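Local coordinates for uncharacterized protein YLR301W (Saccharomyces cerevisiae, PDB 3RBY) that is of unknown function and non-essential for the cell but interacts with the protein kinase HRR25 and may interact with SEC72, at residues Leu24-Leu36 with Leu169-Leu181. Numbering follows the deposited sequence.
Sequences LSSVSTDGHYISL and LVIVIGRWIQGFL
With CG anti to its carbonyl carbon (chi1 -65°) and the chain extended beyond it, Gln178 carries its amide up to strand 24-27, where NE2 donates to two acceptors, the carbonyl O of Leu24 at 3.0 Å and OG of Ser26 at 2.8 Å. The carbonyl O lies in the amide plane of Gln178, yet NE2 stands above the carbonyl plane of Leu24; the hydroxyl is tilted slightly from the amide plane. Ser26 OG, held beside its own backbone N (chi1 -49°), donates at short range to a water that in turn donates to the carbonyl oxygens of Ile171 and Trp176, tying the serine to both strands of the second hairpin. Two beta-hairpins meet here face to face, 24-36 with a type I turn at its end and 169-181 with a type II' turn, each part of a separate antiparallel sheet; strands 24-27 and 169-173 cross almost at right angles (88°), their axes 7.5 Å apart, as in orthogonal packing of sheets. Ile171 pushes CD1 against the backbone of the other hairpin, 3.4 Å from Tyr33 C, and slides past Ile34, whose CG2 rests on CB of Gln178. The other branch of Ile34 sets CD1 over the backbone of Gly179 and at the edge of the Phe180 ring. Leu36 approaches the glutamine from the opposite direction, its CB 3.5 Å from OE1, an oxygen that accepts a hydrogen bond from Arg196. A leucine in place of Gln178 would probably leave the Leu24 carbonyl, the Ser26 hydroxyl and Arg196 without this partner in the buried interface. Toward the type II' turn, Leu24 CD1 meets the Trp176 ring obliquely, 3.5 Å from CE3, while Ile173 CD1 reaches the backbone of Val27.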
# COMPACT_ATOMS: atom_id res chain seq x y z
N LEU A 24 11.53 1.95 3.30
CA LEU A 24 11.49 0.50 3.31
C LEU A 24 12.18 0.05 4.59
O LEU A 24 13.27 0.54 4.91
CB LEU A 24 12.23 -0.08 2.10
CG LEU A 24 11.53 -0.08 0.72
CD1 LEU A 24 12.42 -0.65 -0.36
CD2 LEU A 24 10.23 -0.86 0.76
N SER A 25 11.55 -0.86 5.33
CA SER A 25 12.22 -1.51 6.47
C SER A 25 12.54 -2.96 6.15
O SER A 25 11.65 -3.72 5.75
CB SER A 25 11.38 -1.42 7.74
OG SER A 25 11.26 -0.07 8.20
N SER A 26 13.81 -3.33 6.30
CA SER A 26 14.24 -4.70 6.09
C SER A 26 14.46 -5.42 7.42
O SER A 26 15.27 -4.97 8.25
CB SER A 26 15.54 -4.75 5.27
OG SER A 26 15.46 -3.95 4.11
N VAL A 27 13.76 -6.53 7.62
CA VAL A 27 14.00 -7.36 8.80
C VAL A 27 14.46 -8.74 8.35
O VAL A 27 13.69 -9.49 7.73
CB VAL A 27 12.77 -7.45 9.70
CG1 VAL A 27 13.09 -8.27 10.96
CG2 VAL A 27 12.28 -6.05 10.08
N SER A 28 15.71 -9.08 8.64
CA SER A 28 16.24 -10.37 8.23
C SER A 28 15.57 -11.49 9.03
O SER A 28 14.95 -11.23 10.07
CB SER A 28 17.75 -10.44 8.42
OG SER A 28 18.10 -10.42 9.80
N THR A 29 15.68 -12.71 8.54
CA THR A 29 15.15 -13.88 9.21
C THR A 29 15.71 -13.95 10.64
O THR A 29 14.97 -14.17 11.60
CB THR A 29 15.55 -15.15 8.45
OG1 THR A 29 15.13 -15.05 7.08
CG2 THR A 29 14.91 -16.40 9.09
N ASP A 30 17.03 -13.78 10.78
CA ASP A 30 17.66 -13.79 12.10
C ASP A 30 17.23 -12.60 12.98
O ASP A 30 17.47 -12.61 14.19
CB ASP A 30 19.19 -13.83 11.99
CG ASP A 30 19.71 -15.14 11.45
OD1 ASP A 30 18.88 -16.03 11.12
OD2 ASP A 30 20.95 -15.29 11.35
N GLY A 31 16.60 -11.58 12.38
CA GLY A 31 16.06 -10.47 13.15
C GLY A 31 16.81 -9.14 13.08
O GLY A 31 16.43 -8.17 13.75
N HIS A 32 17.89 -9.08 12.29
CA HIS A 32 18.62 -7.83 12.08
C HIS A 32 17.74 -6.89 11.22
O HIS A 32 16.99 -7.35 10.35
CB HIS A 32 19.96 -8.10 11.39
CG HIS A 32 20.72 -9.24 12.00
ND1 HIS A 32 21.06 -9.27 13.34
CD2 HIS A 32 21.17 -10.41 11.47
CE1 HIS A 32 21.70 -10.39 13.60
NE2 HIS A 32 21.78 -11.10 12.49
N TYR A 33 17.82 -5.58 11.48
CA TYR A 33 16.91 -4.63 10.83
C TYR A 33 17.59 -3.32 10.42
O TYR A 33 18.50 -2.83 11.11
CB TYR A 33 15.73 -4.33 11.76
CG TYR A 33 16.14 -3.61 13.03
CD1 TYR A 33 16.19 -2.22 13.06
CD2 TYR A 33 16.50 -4.31 14.18
CE1 TYR A 33 16.57 -1.54 14.21
CE2 TYR A 33 16.88 -3.64 15.34
CZ TYR A 33 16.92 -2.25 15.35
OH TYR A 33 17.30 -1.57 16.48
N ILE A 34 17.14 -2.76 9.29
CA ILE A 34 17.51 -1.41 8.85
C ILE A 34 16.28 -0.71 8.26
O ILE A 34 15.41 -1.37 7.68
CB ILE A 34 18.63 -1.45 7.79
CG1 ILE A 34 19.07 -0.04 7.40
CG2 ILE A 34 18.17 -2.21 6.57
CD1 ILE A 34 20.43 -0.01 6.73
N SER A 35 16.19 0.60 8.43
CA SER A 35 15.10 1.36 7.87
C SER A 35 15.63 2.66 7.26
O SER A 35 16.10 3.54 7.99
CB SER A 35 14.03 1.65 8.94
OG SER A 35 12.86 2.23 8.37
N LEU A 36 15.58 2.77 5.92
CA LEU A 36 16.04 3.98 5.22
C LEU A 36 14.82 4.79 4.80
O LEU A 36 13.85 4.23 4.26
CB LEU A 36 16.89 3.62 4.00
CG LEU A 36 18.14 2.80 4.35
CD1 LEU A 36 18.99 2.50 3.11
CD2 LEU A 36 18.95 3.51 5.43
N LEU A 169 26.13 -2.07 8.40
CA LEU A 169 25.24 -3.23 8.27
C LEU A 169 24.65 -3.22 6.87
O LEU A 169 24.13 -2.19 6.42
CB LEU A 169 24.10 -3.10 9.27
CG LEU A 169 23.67 -4.23 10.21
CD1 LEU A 169 22.17 -4.38 10.21
CD2 LEU A 169 24.35 -5.54 9.88
N VAL A 170 24.71 -4.34 6.18
CA VAL A 170 23.99 -4.49 4.92
C VAL A 170 23.02 -5.66 5.06
O VAL A 170 23.41 -6.74 5.52
CB VAL A 170 24.94 -4.68 3.73
CG1 VAL A 170 24.17 -4.98 2.45
CG2 VAL A 170 25.76 -3.42 3.53
N ILE A 171 21.76 -5.44 4.72
CA ILE A 171 20.73 -6.47 4.85
C ILE A 171 20.13 -6.78 3.49
O ILE A 171 19.55 -5.90 2.83
CB ILE A 171 19.62 -6.05 5.85
CG1 ILE A 171 20.21 -5.94 7.26
CG2 ILE A 171 18.46 -7.06 5.83
CD1 ILE A 171 19.25 -5.40 8.29
N VAL A 172 20.30 -8.04 3.07
CA VAL A 172 19.85 -8.50 1.76
C VAL A 172 18.59 -9.38 1.90
O VAL A 172 18.65 -10.50 2.43
CB VAL A 172 20.98 -9.31 1.04
CG1 VAL A 172 20.55 -9.76 -0.36
CG2 VAL A 172 22.26 -8.50 0.94
N ILE A 173 17.46 -8.87 1.41
CA ILE A 173 16.24 -9.67 1.39
C ILE A 173 15.70 -9.83 -0.04
O ILE A 173 15.23 -8.86 -0.67
CB ILE A 173 15.15 -9.08 2.28
CG1 ILE A 173 15.72 -8.82 3.68
CG2 ILE A 173 13.94 -10.02 2.34
CD1 ILE A 173 14.72 -8.21 4.64
N GLY A 174 15.76 -11.06 -0.53
CA GLY A 174 15.42 -11.32 -1.92
C GLY A 174 16.22 -10.40 -2.83
O GLY A 174 17.47 -10.42 -2.79
N ARG A 175 15.51 -9.60 -3.62
CA ARG A 175 16.17 -8.70 -4.56
C ARG A 175 16.55 -7.35 -3.96
O ARG A 175 17.28 -6.57 -4.59
CB ARG A 175 15.28 -8.48 -5.78
CG ARG A 175 15.08 -9.72 -6.65
CD ARG A 175 14.17 -9.36 -7.81
NE ARG A 175 14.60 -9.94 -9.08
CZ ARG A 175 14.48 -11.23 -9.36
NH1 ARG A 175 13.97 -12.06 -8.45
NH2 ARG A 175 14.89 -11.70 -10.53
N TRP A 176 16.10 -7.09 -2.74
CA TRP A 176 16.24 -5.75 -2.15
C TRP A 176 17.33 -5.64 -1.08
O TRP A 176 17.27 -6.30 -0.03
CB TRP A 176 14.91 -5.28 -1.56
CG TRP A 176 13.81 -5.13 -2.57
CD1 TRP A 176 13.03 -6.13 -3.08
CD2 TRP A 176 13.34 -3.90 -3.16
NE1 TRP A 176 12.12 -5.61 -3.97
CE2 TRP A 176 12.28 -4.25 -4.04
CE3 TRP A 176 13.71 -2.56 -3.05
CZ2 TRP A 176 11.58 -3.28 -4.80
CZ3 TRP A 176 13.02 -1.60 -3.81
CH2 TRP A 176 11.97 -1.96 -4.67
N ILE A 177 18.30 -4.77 -1.33
CA ILE A 177 19.42 -4.59 -0.42
C ILE A 177 19.39 -3.18 0.18
O ILE A 177 19.32 -2.20 -0.56
CB ILE A 177 20.76 -4.78 -1.14
CG1 ILE A 177 20.93 -6.24 -1.60
CG2 ILE A 177 21.92 -4.36 -0.25
CD1 ILE A 177 20.61 -6.48 -3.06
N GLN A 178 19.45 -3.10 1.51
CA GLN A 178 19.65 -1.82 2.18
C GLN A 178 20.84 -1.92 3.11
O GLN A 178 21.06 -2.96 3.74
CB GLN A 178 18.40 -1.40 2.94
CG GLN A 178 17.21 -1.13 2.05
CD GLN A 178 16.10 -0.44 2.79
OE1 GLN A 178 15.75 0.71 2.49
NE2 GLN A 178 15.54 -1.13 3.79
N GLY A 179 21.62 -0.83 3.18
CA GLY A 179 22.84 -0.82 3.95
C GLY A 179 23.22 0.55 4.49
O GLY A 179 22.78 1.59 3.98
N PHE A 180 24.04 0.54 5.55
CA PHE A 180 24.68 1.77 6.01
C PHE A 180 26.17 1.55 6.31
O PHE A 180 26.63 0.41 6.47
CB PHE A 180 23.94 2.38 7.20
CG PHE A 180 24.44 1.92 8.55
CD1 PHE A 180 23.99 0.72 9.10
CD2 PHE A 180 25.34 2.69 9.27
CE1 PHE A 180 24.44 0.28 10.35
CE2 PHE A 180 25.80 2.27 10.53
CZ PHE A 180 25.34 1.06 11.07
N LEU A 181 26.92 2.64 6.33
CA LEU A 181 28.32 2.67 6.77
C LEU A 181 28.56 4.02 7.43
O LEU A 181 28.39 5.06 6.79
CB LEU A 181 29.29 2.45 5.61
CG LEU A 181 30.80 2.42 5.93
CD1 LEU A 181 31.11 1.35 7.00
CD2 LEU A 181 31.64 2.20 4.66
O HOH W 1 16.89 -5.14 2.37